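Local coordinates for protein aromatic-amino-acid aminotransferase (Burkholderia pseudomallei, PDB 4F4E) that probably catalyses the pyridoxal-phosphate-dependent transfer of amino groups between aromatic amino acids such as tyrosine and 2-oxoglutarate, working as a homodimer, at residues D108-P111 with L112-A115; G241-I244 with E245-A248. All coordinates share one frame; numbering follows the deposited sequence.

Contacts 1 and 2 are both local turns of one aminotransferase chain in which a serine hydroxyl accepts a bond from the backbone NH three residues further on. In contact 1 (108-115) Ser110 caps the short helix 111-114; in contact 2 (241-248) Ser243 opens a turn of helical backbone angles at 245-247, and Asp247 reaches back to the backbone ahead of it. Their centres lie about 19 Å apart and their nearest atoms about 6 Å apart, without touching. Contact 1 is peripheral, about 25 Å from the centre of the chain, whereas contact 2 lies at about 14 Å. Lys269, which carries the pyridoxal phosphate, belongs to neither.

Contact 1: D108-P111 with L112-A115; sequences DDSP and LIAA
The carbonyl oxygen of Ser110 accepts a nearly straight bond from Ala114 N (3.1 Å), the i to i+4 link that closes the first turn of helix 111-114, and Pro111 O receives a weaker, bent bond from Ala115 N. Ser110 stands at the N-cap. Its OG lies opposite its own backbone N across the CA-CB bond (chi1 174°), which turns the hydroxyl over the start of the helix. There it accepts a nearly straight bond from Ile113 N at 3.2 Å (N-H...O 169°). Leu112 N is as near to the same OG, at 3.1 Å, but its N-H is bent well off the line to OG (122°), and the bond is weak. Beside the cap the side chain of Ile113 folds back: CG1 and CD1 both lie 3.7 Å from Ser110 CB, an aliphatic contact alongside the polar one. Beyond the turn, Ile113 also touches Gln102 and Lys103 of helix 95-106. Pro111 occupies the first helical position, where its lack of an NH costs no helix bond. The serine oxygen thus serves amide hydrogens that have no preceding helical carbonyl to accept them, which is what an N-cap provides.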
# COMPACT_ATOMS: atom_id res chain seq x y z
N ASP A 108 -27.04 1.10 8.79
CA ASP A 108 -27.54 -0.04 8.03
C ASP A 108 -28.58 0.37 7.00
O ASP A 108 -28.52 -0.12 5.86
CB ASP A 108 -28.08 -1.15 8.97
CG ASP A 108 -26.96 -1.86 9.72
OD1 ASP A 108 -25.77 -1.73 9.31
OD2 ASP A 108 -27.25 -2.53 10.72
N ASP A 109 -29.47 1.30 7.36
CA ASP A 109 -30.58 1.71 6.49
C ASP A 109 -30.39 3.01 5.66
O ASP A 109 -31.34 3.71 5.29
CB ASP A 109 -31.85 1.80 7.33
CG ASP A 109 -32.34 0.45 7.81
OD1 ASP A 109 -31.97 -0.59 7.20
OD2 ASP A 109 -33.11 0.42 8.79
N SER A 110 -29.14 3.32 5.36
CA SER A 110 -28.83 4.46 4.53
C SER A 110 -29.51 4.43 3.19
O SER A 110 -29.37 3.46 2.47
CB SER A 110 -27.33 4.47 4.26
OG SER A 110 -27.01 5.49 3.34
N PRO A 111 -30.23 5.51 2.82
CA PRO A 111 -30.80 5.58 1.50
C PRO A 111 -29.74 5.76 0.41
O PRO A 111 -30.01 5.44 -0.73
CB PRO A 111 -31.71 6.82 1.54
CG PRO A 111 -31.62 7.37 2.88
CD PRO A 111 -30.54 6.69 3.65
N LEU A 112 -28.58 6.34 0.76
CA LEU A 112 -27.51 6.45 -0.23
C LEU A 112 -26.96 5.08 -0.61
O LEU A 112 -26.77 4.77 -1.80
CB LEU A 112 -26.40 7.36 0.29
CG LEU A 112 -26.81 8.80 0.58
CD1 LEU A 112 -25.56 9.55 1.07
CD2 LEU A 112 -27.40 9.46 -0.66
N ILE A 113 -26.76 4.22 0.37
CA ILE A 113 -26.34 2.88 0.05
C ILE A 113 -27.41 2.19 -0.77
O ILE A 113 -27.09 1.57 -1.77
CB ILE A 113 -26.05 2.03 1.30
CG1 ILE A 113 -24.92 2.65 2.11
CG2 ILE A 113 -25.72 0.58 0.89
CD1 ILE A 113 -24.69 1.96 3.44
N ALA A 114 -28.67 2.29 -0.36
CA ALA A 114 -29.76 1.61 -1.08
C ALA A 114 -29.85 2.05 -2.54
O ALA A 114 -30.25 1.27 -3.39
CB ALA A 114 -31.11 1.80 -0.39
N ALA A 115 -29.49 3.32 -2.81
CA ALA A 115 -29.59 3.91 -4.15
C ALA A 115 -28.31 3.69 -4.98
O ALA A 115 -28.21 4.18 -6.10
CB ALA A 115 -29.88 5.42 -4.06

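Contact 2: G241-I244 with E245-A248; sequences GESI and EADA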
# COMPACT_ATOMS: atom_id res chain seq x y z
N GLY A 241 -14.86 8.24 20.88
CA GLY A 241 -15.42 9.50 21.34
C GLY A 241 -16.61 9.26 22.24
O GLY A 241 -16.51 9.28 23.48
N GLU A 242 -17.76 9.00 21.64
CA GLU A 242 -18.94 8.68 22.43
C GLU A 242 -19.39 7.23 22.25
O GLU A 242 -19.67 6.51 23.23
CB GLU A 242 -20.08 9.62 22.06
CG GLU A 242 -21.39 9.32 22.76
CD GLU A 242 -21.33 9.56 24.27
OE1 GLU A 242 -20.43 10.31 24.79
OE2 GLU A 242 -22.23 9.00 24.95
N SER A 243 -19.55 6.82 21.01
CA SER A 243 -19.96 5.46 20.68
C SER A 243 -19.66 5.25 19.21
O SER A 243 -19.46 6.20 18.48
CB SER A 243 -21.45 5.25 20.92
OG SER A 243 -22.23 6.10 20.06
N ILE A 244 -19.69 4.00 18.77
CA ILE A 244 -19.47 3.74 17.34
C ILE A 244 -20.42 4.51 16.45
O ILE A 244 -19.97 5.19 15.52
CB ILE A 244 -19.50 2.24 17.04
CG1 ILE A 244 -18.25 1.58 17.63
CG2 ILE A 244 -19.56 1.95 15.55
CD1 ILE A 244 -18.43 0.10 17.96
N GLU A 245 -21.71 4.46 16.76
CA GLU A 245 -22.72 5.15 15.98
C GLU A 245 -22.63 6.68 16.12
O GLU A 245 -22.65 7.38 15.12
CB GLU A 245 -24.14 4.62 16.31
CG GLU A 245 -24.37 3.17 15.85
CD GLU A 245 -24.33 3.00 14.31
OE1 GLU A 245 -25.28 3.51 13.64
OE2 GLU A 245 -23.37 2.33 13.77
N ALA A 246 -22.48 7.20 17.34
CA ALA A 246 -22.48 8.64 17.55
C ALA A 246 -21.24 9.27 16.90
O ALA A 246 -21.29 10.42 16.41
CB ALA A 246 -22.50 9.01 19.05
N ASP A 247 -20.14 8.53 16.89
CA ASP A 247 -18.89 9.09 16.35
C ASP A 247 -18.95 9.28 14.85
O ASP A 247 -18.09 9.99 14.29
CB ASP A 247 -17.70 8.20 16.72
CG ASP A 247 -17.32 8.27 18.21
OD1 ASP A 247 -17.96 9.10 18.94
OD2 ASP A 247 -16.36 7.56 18.64
N ALA A 248 -19.88 8.58 14.19
CA ALA A 248 -20.14 8.76 12.73
C ALA A 248 -21.02 9.97 12.41
O ALA A 248 -21.28 10.26 11.22
CB ALA A 248 -20.77 7.51 12.12
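The carboxylate of Asp247 turns back toward the backbone of Gly241 and Glu242 and presents one oxygen to each amide. OD1 takes Glu242 N on its syn lone pair, a short, straight bond of 2.7 Å and 179°. OD2 is likewise approached on its syn side, by Gly241 N at 2.8 Å, with the donor 19° out of the carboxylate plane. While these amides come in at the oxygens, the carbonyl oxygen of Ser243 lies over the face of the group, 3.0 Å from Asp247 CG and nearly along the normal to its plane. Two firm bonds, a weak, long one from Ser243 N to OD1 and one from Gly239 N to OD2 thus gather at the two oxygens of the buried carboxylate. The amides probably favour its negative charge, against the carbonyl oxygen over its face.

Ser243 works in the reverse direction. Its OG, placed between its own backbone N and carbonyl carbon (chi1 63°), accepts from Ala246 N at 2.9 Å, while its carbonyl oxygen accepts from Asp247 N, also at 2.9 Å. Side-chain and main-chain oxygens of one residue therefore receive successive amides of the turn, the pattern of an ST motif. Ala246 CB lies close against this hydroxyl, 3.1 Å from Ser243 OG, and its methyl also meets the aliphatic part of Glu242, with CG at 3.9 Å. The acidic end of Glu242 leads away from the turn to a salt bridge with Arg342, and that of Glu245 pairs with Arg252.

The whole turn belongs to the loop that leaves strand 230-235 of the large sheet and runs into helix 249-256. On one flank Ile244 packs against Trp330, Val331 and Leu334 of the long helix 324-354, to which Arg342 also belongs.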